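Local coordinates for benzoylformate decarboxylase (Mycobacterium smegmatis, PDB 4Q9D), which belongs to the thiamine diphosphate-dependent enzymes, whose subunits join an N-terminal and a C-terminal cofactor-binding domain through a central Rossmann-like domain, at residues L72-A76 / Y112-P116; T93-I97 / A145-M150; V206-V211 / V272-E276; E210-A216 / D317-L322; T352-T356 / V527-P531. All blocks are in the same frame, centred on the assembly; numbering follows the deposited sequence.

In the fold
The five contacts follow the chain through its three six-stranded parallel sheets. Contacts 1 and 2 belong to the N-terminal one, and their segments alternate along the sequence; their centres lie about 21 Å apart, yet Leu72 of one packs on Ile97 of the other. Contacts 3 and 4 belong to the central domain, share Glu210 and Val211 on helix 209-213, and have centres about 8 Å apart, so that strand pairing and helix packing form one core. Contact 5 closes last, at the end of strand 523-528 in the third sheet, about 35 Å or more from the other centres. Each sheet thus has its own local packing, and 72-76/112-116 also faces a second subunit.

Contact 1: residues L72-A76 / Y112-P116; sequences LHTAA and YLNNP
Thr74 and Leu113 supply the polar link between these segments: the hydroxyl OG1 of Thr74 donates to the carbonyl O of Leu113 at 2.8 Å. The donor stands above the carbonyl plane, 38° out of it. With OG1 anti to the backbone N (chi1 -178°), the hydroxyl faces the 112-116 loop while the methyl CG2 turns to the neighbouring histidine. The polar end of His73 is held elsewhere, ND1 bonding to Glu31, whose carboxylate also takes the backbone N-H of Thr74.

The apolar part is a small three-body cluster. Thr74 CG2 sits over the centre of the His73 ring, 3.7 Å above its plane, and also meets Leu113 CD2 at 3.7 Å, the two side chains crossing at about a right angle. The other leucine methyl, CD1, comes within 3.9 Å of His73 NE2 by an oblique approach.

Farther along, close van der Waals contacts take over. Asn115 runs past Thr74 in the opposite direction, bringing its CB to 3.3 Å from Thr74 OG1, and its amide end lies against Ala75, with OD1 at 3.2 Å from Ala75 CB. The backbone O of Asn115 is taken by Gln101.

Tyr112 meets Tyr281 of a second subunit edge-to-face, and Leu113 packs there on Ser402. The contact joins the turn that leads from strand 68-72 into helix 74-80 to the loop that follows the adjacent strand 95-101, an arrangement characteristic of the C-terminal edge of a parallel alpha/beta sheet, here in the N-terminal domain of a thiamine diphosphate enzyme at a subunit interface.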
# COMPACT_ATOMS: atom_id res chain seq x y z
N LEU B 72 -4.71 -0.04 -21.12
CA LEU B 72 -3.98 -1.29 -20.89
C LEU B 72 -4.94 -2.40 -20.47
O LEU B 72 -6.00 -2.14 -19.90
CB LEU B 72 -2.92 -1.09 -19.78
CG LEU B 72 -1.93 0.07 -19.98
CD1 LEU B 72 -0.90 0.20 -18.82
CD2 LEU B 72 -1.19 -0.12 -21.27
N HIS B 73 -4.55 -3.64 -20.72
CA HIS B 73 -5.38 -4.80 -20.45
C HIS B 73 -5.31 -5.33 -18.98
O HIS B 73 -4.44 -6.15 -18.64
CB HIS B 73 -4.93 -5.93 -21.39
CG HIS B 73 -5.76 -7.17 -21.27
ND1 HIS B 73 -7.15 -7.12 -21.22
CD2 HIS B 73 -5.42 -8.48 -21.21
CE1 HIS B 73 -7.62 -8.35 -21.13
NE2 HIS B 73 -6.60 -9.20 -21.13
N THR B 74 -6.25 -4.88 -18.15
CA THR B 74 -6.39 -5.32 -16.75
C THR B 74 -5.03 -5.47 -16.03
O THR B 74 -4.12 -4.64 -16.23
CB THR B 74 -7.33 -6.59 -16.64
OG1 THR B 74 -7.49 -6.96 -15.26
CG2 THR B 74 -6.79 -7.78 -17.45
N ALA B 75 -4.87 -6.49 -15.18
CA ALA B 75 -3.65 -6.56 -14.36
C ALA B 75 -2.41 -6.89 -15.19
O ALA B 75 -1.30 -6.41 -14.92
CB ALA B 75 -3.80 -7.59 -13.23
N ALA B 76 -2.63 -7.75 -16.19
CA ALA B 76 -1.58 -8.29 -17.06
C ALA B 76 -0.92 -7.18 -17.86
O ALA B 76 0.32 -7.06 -17.90
CB ALA B 76 -2.19 -9.33 -18.02
N TYR B 112 -11.71 -14.72 -13.80
CA TYR B 112 -10.52 -14.73 -14.67
C TYR B 112 -10.27 -13.30 -15.13
O TYR B 112 -11.22 -12.60 -15.52
CB TYR B 112 -10.82 -15.56 -15.91
CG TYR B 112 -9.64 -16.04 -16.74
CD1 TYR B 112 -8.73 -16.95 -16.23
CD2 TYR B 112 -9.50 -15.65 -18.07
CE1 TYR B 112 -7.69 -17.45 -17.01
CE2 TYR B 112 -8.46 -16.13 -18.85
CZ TYR B 112 -7.57 -17.04 -18.32
OH TYR B 112 -6.56 -17.56 -19.09
N LEU B 113 -9.00 -12.90 -15.10
CA LEU B 113 -8.56 -11.56 -15.52
C LEU B 113 -9.14 -10.41 -14.71
O LEU B 113 -9.13 -9.27 -15.13
CB LEU B 113 -8.80 -11.35 -17.02
CG LEU B 113 -7.75 -12.12 -17.86
CD1 LEU B 113 -8.21 -12.28 -19.29
CD2 LEU B 113 -6.34 -11.46 -17.80
N ASN B 114 -9.67 -10.71 -13.53
CA ASN B 114 -9.96 -9.68 -12.53
C ASN B 114 -8.64 -9.02 -12.13
O ASN B 114 -7.58 -9.64 -12.19
CB ASN B 114 -10.57 -10.34 -11.30
CG ASN B 114 -11.16 -9.35 -10.33
OD1 ASN B 114 -11.74 -8.34 -10.73
ND2 ASN B 114 -11.05 -9.66 -9.03
N ASN B 115 -8.73 -7.76 -11.71
CA ASN B 115 -7.58 -7.01 -11.24
C ASN B 115 -7.88 -6.55 -9.81
O ASN B 115 -8.16 -5.38 -9.57
CB ASN B 115 -7.32 -5.81 -12.16
CG ASN B 115 -5.98 -5.13 -11.87
OD1 ASN B 115 -5.16 -5.66 -11.11
ND2 ASN B 115 -5.74 -3.97 -12.48
N PRO B 116 -7.83 -7.48 -8.84
CA PRO B 116 -8.17 -7.17 -7.44
C PRO B 116 -7.20 -6.17 -6.82
O PRO B 116 -5.99 -6.24 -7.09
CB PRO B 116 -8.09 -8.53 -6.72
CG PRO B 116 -7.18 -9.36 -7.56
CD PRO B 116 -7.38 -8.87 -9.02

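Contact 2: residues T93-I97 / A145-M150. With FMT (formic acid), chain G.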
# COMPACT_ATOMS: atom_id res chain seq x y z
N THR B 93 5.86 13.24 -16.62
CA THR B 93 5.04 13.28 -17.81
C THR B 93 3.56 13.09 -17.45
O THR B 93 3.21 12.14 -16.75
CB THR B 93 5.45 12.16 -18.77
OG1 THR B 93 6.86 12.27 -19.02
CG2 THR B 93 4.67 12.26 -20.10
N PRO B 94 2.68 14.01 -17.91
CA PRO B 94 1.24 13.88 -17.60
C PRO B 94 0.55 12.80 -18.42
O PRO B 94 -0.03 13.09 -19.45
CB PRO B 94 0.66 15.28 -17.95
CG PRO B 94 1.55 15.78 -19.06
CD PRO B 94 2.97 15.21 -18.72
N LEU B 95 0.62 11.55 -17.97
CA LEU B 95 -0.06 10.47 -18.67
C LEU B 95 -1.28 10.03 -17.88
O LEU B 95 -1.19 9.85 -16.67
CB LEU B 95 0.86 9.27 -18.86
CG LEU B 95 2.12 9.53 -19.71
CD1 LEU B 95 2.92 8.26 -19.86
CD2 LEU B 95 1.72 10.05 -21.10
N ILE B 96 -2.39 9.82 -18.57
CA ILE B 96 -3.55 9.19 -17.94
C ILE B 96 -3.56 7.72 -18.34
O ILE B 96 -3.83 7.37 -19.50
CB ILE B 96 -4.85 9.90 -18.35
CG1 ILE B 96 -4.76 11.37 -17.90
CG2 ILE B 96 -6.10 9.18 -17.77
CD1 ILE B 96 -5.89 12.20 -18.42
N ILE B 97 -3.22 6.86 -17.39
CA ILE B 97 -3.14 5.44 -17.67
C ILE B 97 -4.48 4.81 -17.25
O ILE B 97 -4.90 4.97 -16.11
CB ILE B 97 -1.99 4.75 -16.87
CG1 ILE B 97 -0.68 5.59 -16.87
CG2 ILE B 97 -1.77 3.32 -17.39
CD1 ILE B 97 -0.03 5.64 -18.22
N ALA B 145 -8.64 12.82 -13.24
CA ALA B 145 -7.35 12.24 -13.61
C ALA B 145 -6.51 13.31 -14.32
O ALA B 145 -5.32 13.48 -14.02
CB ALA B 145 -7.50 11.01 -14.50
N TYR B 146 -7.14 14.02 -15.25
CA TYR B 146 -6.51 15.11 -16.00
C TYR B 146 -6.05 16.21 -15.05
O TYR B 146 -4.95 16.72 -15.17
CB TYR B 146 -7.51 15.69 -17.04
CG TYR B 146 -7.00 16.91 -17.84
CD1 TYR B 146 -6.63 16.77 -19.18
CD2 TYR B 146 -6.95 18.18 -17.27
CE1 TYR B 146 -6.20 17.87 -19.92
CE2 TYR B 146 -6.51 19.28 -18.00
CZ TYR B 146 -6.14 19.12 -19.31
OH TYR B 146 -5.70 20.21 -20.04
N ALA B 147 -6.91 16.59 -14.09
CA ALA B 147 -6.55 17.60 -13.12
C ALA B 147 -5.30 17.21 -12.31
O ALA B 147 -4.38 18.03 -12.12
CB ALA B 147 -7.73 17.90 -12.17
N VAL B 148 -5.24 15.96 -11.86
CA VAL B 148 -4.10 15.53 -11.04
C VAL B 148 -2.82 15.47 -11.89
O VAL B 148 -1.79 15.98 -11.48
CB VAL B 148 -4.31 14.18 -10.36
CG1 VAL B 148 -2.98 13.73 -9.64
CG2 VAL B 148 -5.51 14.23 -9.37
N ALA B 149 -2.90 14.85 -13.06
CA ALA B 149 -1.79 14.73 -13.98
C ALA B 149 -1.19 16.08 -14.35
O ALA B 149 0.03 16.19 -14.50
CB ALA B 149 -2.23 13.98 -15.28
N MET B 150 -2.04 17.10 -14.51
CA MET B 150 -1.64 18.36 -15.13
C MET B 150 -1.20 19.41 -14.13
O MET B 150 -0.49 20.33 -14.50
CB MET B 150 -2.75 18.92 -16.02
CG MET B 150 -2.98 18.11 -17.30
SD MET B 150 -1.55 18.26 -18.42
CE MET B 150 -1.80 19.92 -19.07
C FMT G . -5.35 22.88 -17.85
O1 FMT G . -5.02 22.24 -18.87
O2 FMT G . -6.49 22.80 -17.38
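Ile96 aims its longer branch at Tyr146 because CG1 stands anti to the carbonyl carbon (chi1 -60°) and the chain then runs on extended; in Met150 CG lies beside the backbone N, and the bend at chi2 (-68°) brings the sulfur to Pro94. This is helix-on-sheet packing of the alpha/beta type: helix 138-150, the connection between parallel strands 128-130 and 157-162, reaches beyond them to cover strand 95-101. The short axes come within 8.4 Å, with directions 138° apart.

The two branches of Ile96 divide the helix surface. CD1 rests on the tyrosine backbone, 3.8 Å from Tyr146 CA, while CG2 meets Ala145 CB at 4.0 Å. Ala149 is small enough for the chain to approach closely where Pro94, centre of an inverse gamma turn, leads into the strand, and Pro94 CB lies 3.6 Å from Ala149 O. Met150 CG, placed by chi1, lies over the centre of the Tyr146 ring.

The Tyr146 hydroxyl bonds to a formic acid molecule, at a distance too short to be trusted in detail, and Val179 N bonds to the same molecule. In the turn before the strand, Pro94 CB stands 3.7 Å from Met150 SD.

Contact 3: residues V206-V211 / V272-E276; sequences VLGPEV and VVGAE
Val206 and Leu207 pair in parallel with Val272 and Val273: Val273 N donates to Val206 O at 2.9 Å, the carbonyl of Val273 takes Gly208 N at 3.0 Å, and both bonds are nearly straight. Beyond the strands the pairing changes character. Gly274, at positive phi, turns its carbonyl to the start of helix 209-213, where Glu210 N approaches in the carbonyl plane, on a lone pair, at 3.0 Å.

Side chains alternate between the two faces. Val206 and Val272 lie side by side, CG2 to CG2, and Val206 CG1 also reaches Ala275 CB at 4.0 Å. On the other face Leu207 CD2 meets Val273 CB. With no side chain on Gly208 the backbones close in, Gly208 CA coming 4.0 Å from Ala275 CA. The extended Glu210 passes over Gly274, equally bare, with Glu210 OE1 at 3.5 Å from Gly274 CA, before the carboxylate bonds to Thr299 and Ala300 N.

These are the two middle strands of a Rossmann-like sheet, where the chain crosses from one half to the other. Strand 294-299 continues the sheet beyond 269-273, strand 231-233 lies beyond 203-207, and helix 318-328 covers the face carrying Leu207 and Val273.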
# COMPACT_ATOMS: atom_id res chain seq x y z
N VAL B 206 23.31 25.77 -12.78
CA VAL B 206 22.94 24.47 -13.34
C VAL B 206 21.52 24.56 -13.86
O VAL B 206 20.62 24.95 -13.12
CB VAL B 206 23.00 23.32 -12.28
CG1 VAL B 206 22.72 21.98 -12.93
CG2 VAL B 206 24.36 23.29 -11.56
N LEU B 207 21.33 24.21 -15.13
CA LEU B 207 20.02 24.21 -15.77
C LEU B 207 19.70 22.77 -16.17
O LEU B 207 20.32 22.20 -17.08
CB LEU B 207 19.99 25.13 -17.01
CG LEU B 207 20.17 26.65 -16.77
CD1 LEU B 207 20.28 27.44 -18.08
CD2 LEU B 207 19.03 27.22 -15.91
N GLY B 208 18.72 22.20 -15.48
CA GLY B 208 18.35 20.81 -15.65
C GLY B 208 17.11 20.62 -16.52
O GLY B 208 16.56 21.58 -17.07
N PRO B 209 16.68 19.36 -16.65
CA PRO B 209 15.59 18.98 -17.56
C PRO B 209 14.25 19.73 -17.35
O PRO B 209 13.49 19.81 -18.32
CB PRO B 209 15.38 17.50 -17.27
CG PRO B 209 16.75 17.01 -16.77
CD PRO B 209 17.32 18.19 -16.00
N GLU B 210 13.95 20.24 -16.15
CA GLU B 210 12.66 20.91 -15.96
C GLU B 210 12.57 22.14 -16.83
O GLU B 210 11.48 22.60 -17.16
CB GLU B 210 12.44 21.33 -14.51
CG GLU B 210 12.27 20.19 -13.53
CD GLU B 210 11.91 20.71 -12.14
OE1 GLU B 210 12.73 20.57 -11.23
OE2 GLU B 210 10.83 21.31 -11.99
N VAL B 211 13.73 22.69 -17.18
CA VAL B 211 13.75 23.96 -17.93
C VAL B 211 13.22 23.74 -19.33
O VAL B 211 12.32 24.45 -19.77
CB VAL B 211 15.17 24.62 -17.89
CG1 VAL B 211 15.23 25.84 -18.77
CG2 VAL B 211 15.50 24.99 -16.46
N VAL B 272 20.96 25.98 -8.64
CA VAL B 272 20.43 24.82 -9.35
C VAL B 272 18.96 25.00 -9.71
O VAL B 272 18.09 25.03 -8.82
CB VAL B 272 20.57 23.54 -8.52
CG1 VAL B 272 20.04 22.35 -9.33
CG2 VAL B 272 22.06 23.34 -8.11
N VAL B 273 18.68 25.12 -11.00
CA VAL B 273 17.33 25.39 -11.46
C VAL B 273 16.88 24.22 -12.29
O VAL B 273 17.47 23.92 -13.31
CB VAL B 273 17.24 26.68 -12.33
CG1 VAL B 273 15.79 26.96 -12.71
CG2 VAL B 273 17.81 27.88 -11.56
N GLY B 274 15.84 23.52 -11.83
CA GLY B 274 15.28 22.48 -12.68
C GLY B 274 16.07 21.20 -12.83
O GLY B 274 15.79 20.41 -13.74
N ALA B 275 17.05 21.00 -11.94
CA ALA B 275 17.82 19.75 -11.82
C ALA B 275 17.74 19.29 -10.38
O ALA B 275 17.52 20.09 -9.46
CB ALA B 275 19.32 19.97 -12.21
N GLU B 276 17.90 17.99 -10.17
CA GLU B 276 17.99 17.41 -8.84
C GLU B 276 19.29 17.85 -8.18
O GLU B 276 20.23 18.29 -8.85
CB GLU B 276 17.95 15.86 -8.94
CG GLU B 276 16.63 15.42 -9.55
CD GLU B 276 16.67 14.11 -10.31
OE1 GLU B 276 17.69 13.39 -10.26
OE2 GLU B 276 15.62 13.81 -10.94

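Contact 4: residues E210-A216 / D317-L322; sequences EVDRAGA and DVGIAL
Val318 lays its CG2 methyl across the last turn of helix 209-213, 3.4 Å from Glu210 O and 3.9 Å from Val211 CG2. That methyl occupies the crowded position between the backbone N and the carbonyl carbon, and from there it also reaches Ala214 CB. The other methyl, CG1, crosses the glutamate side chain, 4.1 Å from Glu210 OE2, the carboxylate being held by Thr299 and Ala300 N. Glu210 O is already engaged by Ala214 N inside the helix, and the valine methyl packs against this bonded carbonyl.

One turn farther along helix 318-328, Leu322 crosses Val211 at about a right angle and touches both valine methyls with CD1, the nearer being Val211 CG1 at 4.0 Å. Between these two larger residues the surfaces are small: Ala216 CB settles on Gly319 CA at 3.6 Å, a close approach of the helix backbone made possible by glycine.

Both segments belong to the Rossmann-like central domain, where helix 318-328 follows the edge strand 312-315 and returns over the sheet, Val318 and Leu322 resting on Val273. The end of one helix here faces the beginning of another. Helix 209-213 finishes in a Schellman motif, with Gly215 at positive phi, Ala216 N bonded back to Val211 O and Gly215 N to Asp212 O. Helix 318-328 starts with Asp317 as N-cap, whose OD2 accepts from Ile320 N at 3.0 Å through its anti lone pair. The second carboxylate oxygen, OD1, is turned to Ala214 CB. On the other flank of the short helix, Asp212 forms a salt bridge with Arg239, and Arg213 with Asp238.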
# COMPACT_ATOMS: atom_id res chain seq x y z
N GLU B 210 13.95 20.24 -16.15
CA GLU B 210 12.66 20.91 -15.96
C GLU B 210 12.57 22.14 -16.83
O GLU B 210 11.48 22.60 -17.16
CB GLU B 210 12.44 21.33 -14.51
CG GLU B 210 12.27 20.19 -13.53
CD GLU B 210 11.91 20.71 -12.14
OE1 GLU B 210 12.73 20.57 -11.23
OE2 GLU B 210 10.83 21.31 -11.99
N VAL B 211 13.73 22.69 -17.18
CA VAL B 211 13.75 23.96 -17.93
C VAL B 211 13.22 23.74 -19.33
O VAL B 211 12.32 24.45 -19.77
CB VAL B 211 15.17 24.62 -17.89
CG1 VAL B 211 15.23 25.84 -18.77
CG2 VAL B 211 15.50 24.99 -16.46
N ASP B 212 13.74 22.73 -20.01
CA ASP B 212 13.24 22.40 -21.34
C ASP B 212 11.75 21.98 -21.28
O ASP B 212 10.96 22.38 -22.12
CB ASP B 212 14.09 21.29 -22.00
CG ASP B 212 13.90 21.23 -23.50
OD1 ASP B 212 13.86 22.32 -24.13
OD2 ASP B 212 13.78 20.12 -24.07
N ARG B 213 11.36 21.20 -20.27
CA ARG B 213 9.96 20.77 -20.16
C ARG B 213 9.02 21.93 -19.89
O ARG B 213 7.87 21.88 -20.28
CB ARG B 213 9.79 19.66 -19.12
CG ARG B 213 10.52 18.39 -19.49
CD ARG B 213 10.06 17.17 -18.66
NE ARG B 213 10.57 15.93 -19.27
CZ ARG B 213 11.52 15.17 -18.73
NH1 ARG B 213 12.08 15.50 -17.56
NH2 ARG B 213 11.93 14.07 -19.35
N ALA B 214 9.51 22.99 -19.23
CA ALA B 214 8.70 24.20 -19.07
C ALA B 214 8.68 25.12 -20.31
O ALA B 214 8.01 26.15 -20.29
CB ALA B 214 9.12 24.99 -17.83
N GLY B 215 9.41 24.78 -21.37
CA GLY B 215 9.45 25.67 -22.54
C GLY B 215 10.29 26.90 -22.20
O GLY B 215 10.10 27.97 -22.76
N ALA B 216 11.24 26.75 -21.26
CA ALA B 216 11.97 27.92 -20.74
C ALA B 216 13.40 28.05 -21.30
O ALA B 216 14.27 28.66 -20.69
CB ALA B 216 11.98 27.88 -19.21
N ASP B 317 7.46 27.11 -10.77
CA ASP B 317 7.74 26.85 -12.17
C ASP B 317 9.10 27.44 -12.56
O ASP B 317 9.38 28.59 -12.24
CB ASP B 317 6.64 27.46 -13.03
CG ASP B 317 6.84 27.20 -14.51
OD1 ASP B 317 6.32 26.16 -15.02
OD2 ASP B 317 7.51 28.04 -15.18
N VAL B 318 9.94 26.68 -13.26
CA VAL B 318 11.32 27.15 -13.46
C VAL B 318 11.36 28.26 -14.50
O VAL B 318 12.23 29.12 -14.46
CB VAL B 318 12.29 25.99 -13.81
CG1 VAL B 318 12.37 25.04 -12.63
CG2 VAL B 318 11.82 25.24 -15.07
N GLY B 319 10.40 28.23 -15.41
CA GLY B 319 10.27 29.27 -16.42
C GLY B 319 9.92 30.61 -15.79
O GLY B 319 10.55 31.63 -16.09
N ILE B 320 8.92 30.63 -14.92
CA ILE B 320 8.58 31.85 -14.20
C ILE B 320 9.76 32.31 -13.34
O ILE B 320 10.07 33.49 -13.28
CB ILE B 320 7.34 31.63 -13.30
CG1 ILE B 320 6.13 31.32 -14.17
CG2 ILE B 320 7.07 32.86 -12.44
CD1 ILE B 320 4.87 31.03 -13.37
N ALA B 321 10.39 31.37 -12.65
CA ALA B 321 11.50 31.72 -11.78
C ALA B 321 12.62 32.40 -12.56
O ALA B 321 13.15 33.40 -12.08
CB ALA B 321 12.04 30.49 -11.00
N LEU B 322 12.97 31.86 -13.73
CA LEU B 322 14.11 32.37 -14.51
C LEU B 322 13.86 33.78 -15.06
O LEU B 322 14.71 34.65 -14.90
CB LEU B 322 14.49 31.41 -15.66
CG LEU B 322 15.25 30.13 -15.27
CD1 LEU B 322 15.08 29.06 -16.38
CD2 LEU B 322 16.74 30.43 -14.99

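Contact 5: residues T352-T356 / V527-P531; sequences TAPMT and VPTLP
Met355 pairs through both its backbone N and its O with the 527-531 segment. Its N-H goes to Pro528 O at 3.0 Å, with an N-H...O angle of 158°, and its own O receives Leu530 N at 2.9 Å, a more bent bond of 139°. Each donor is tilted from the plane of the carbonyl it meets. Both acceptors gain a second, softer partner from a CA-H group: Thr529 CA lies 3.0 Å from Met355 O, and Pro354 CA is 3.2 Å from Pro528 O. Thr529, flanked by the two bonds, is the bridge partner of Met355, and the pairing is a single bridge.

The hydroxyl of Thr356 is satisfied away from this pairing. OG1 caps helix 357-367 at Ala359 N and also bonds to Asp348, while Thr356 CG2 meets Leu530 CD1 at 3.7 Å.

Apolar side chains pack around the bridge. Leu530 CD2 packs on Pro354 CG, the proline after a cis peptide, and Ala353 CB touches Pro528 CG. Met355 CG lies between the backbone N and the carbonyl carbon (chi1 61°), and SD comes 3.9 Å from Val527 CG1; the bend at chi3 keeps CE near the same methyl.

The Thr529 side chain is about 6 Å from the bound magnesium ion and touches Asn461, which with Asp434 and Glu463 forms the metal site. The chain end past strand 523-528 is thus tied to the approach to helix 357-367 beside the magnesium site of the C-terminal thiamine diphosphate-binding domain.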
# COMPACT_ATOMS: atom_id res chain seq x y z
N THR B 352 36.60 1.12 -41.36
CA THR B 352 35.74 0.02 -41.74
C THR B 352 35.14 -0.63 -40.49
O THR B 352 35.68 -0.50 -39.39
CB THR B 352 36.47 -1.08 -42.56
OG1 THR B 352 37.56 -1.57 -41.79
CG2 THR B 352 36.95 -0.56 -43.90
N ALA B 353 34.02 -1.32 -40.67
CA ALA B 353 33.37 -2.00 -39.55
C ALA B 353 34.21 -3.19 -39.16
O ALA B 353 34.77 -3.85 -40.02
CB ALA B 353 31.98 -2.44 -39.94
N PRO B 354 34.31 -3.47 -37.85
CA PRO B 354 33.65 -2.72 -36.77
C PRO B 354 34.44 -1.48 -36.43
O PRO B 354 35.67 -1.50 -36.38
CB PRO B 354 33.67 -3.72 -35.60
CG PRO B 354 34.90 -4.50 -35.83
CD PRO B 354 35.00 -4.66 -37.34
N MET B 355 33.73 -0.39 -36.19
CA MET B 355 34.35 0.90 -35.95
C MET B 355 34.18 1.37 -34.51
O MET B 355 33.42 0.77 -33.73
CB MET B 355 33.78 1.93 -36.92
CG MET B 355 32.30 2.11 -36.76
SD MET B 355 31.60 3.07 -38.11
CE MET B 355 31.44 1.81 -39.38
N THR B 356 34.91 2.41 -34.14
CA THR B 356 34.77 3.02 -32.83
C THR B 356 33.42 3.75 -32.75
O THR B 356 32.89 4.22 -33.76
CB THR B 356 35.90 4.04 -32.58
OG1 THR B 356 35.83 5.07 -33.57
CG2 THR B 356 37.26 3.37 -32.64
N VAL B 527 25.15 -0.85 -36.95
CA VAL B 527 26.53 -0.46 -37.12
C VAL B 527 27.44 -1.29 -36.20
O VAL B 527 27.43 -1.13 -34.98
CB VAL B 527 26.74 1.03 -36.82
CG1 VAL B 527 28.20 1.43 -37.09
CG2 VAL B 527 25.78 1.90 -37.67
N PRO B 528 28.23 -2.19 -36.79
CA PRO B 528 29.10 -2.98 -35.90
C PRO B 528 30.16 -2.09 -35.27
O PRO B 528 30.85 -1.36 -35.97
CB PRO B 528 29.73 -4.03 -36.84
CG PRO B 528 28.84 -4.03 -38.08
CD PRO B 528 28.28 -2.64 -38.19
N THR B 529 30.30 -2.14 -33.95
CA THR B 529 31.23 -1.23 -33.29
C THR B 529 32.09 -2.04 -32.34
O THR B 529 31.81 -3.21 -32.07
CB THR B 529 30.49 -0.14 -32.48
OG1 THR B 529 29.71 -0.78 -31.48
CG2 THR B 529 29.57 0.70 -33.39
N LEU B 530 33.14 -1.42 -31.81
CA LEU B 530 34.05 -2.11 -30.90
C LEU B 530 33.55 -2.11 -29.47
O LEU B 530 32.98 -1.12 -29.01
CB LEU B 530 35.44 -1.45 -30.95
CG LEU B 530 36.02 -1.35 -32.36
CD1 LEU B 530 37.13 -0.32 -32.38
CD2 LEU B 530 36.52 -2.69 -32.85
N PRO B 531 33.78 -3.23 -28.74
CA PRO B 531 33.44 -3.46 -27.33
C PRO B 531 34.07 -2.48 -26.33
O PRO B 531 34.94 -1.69 -26.72
CB PRO B 531 34.00 -4.86 -27.07
CG PRO B 531 34.01 -5.52 -28.42
CD PRO B 531 34.35 -4.43 -29.38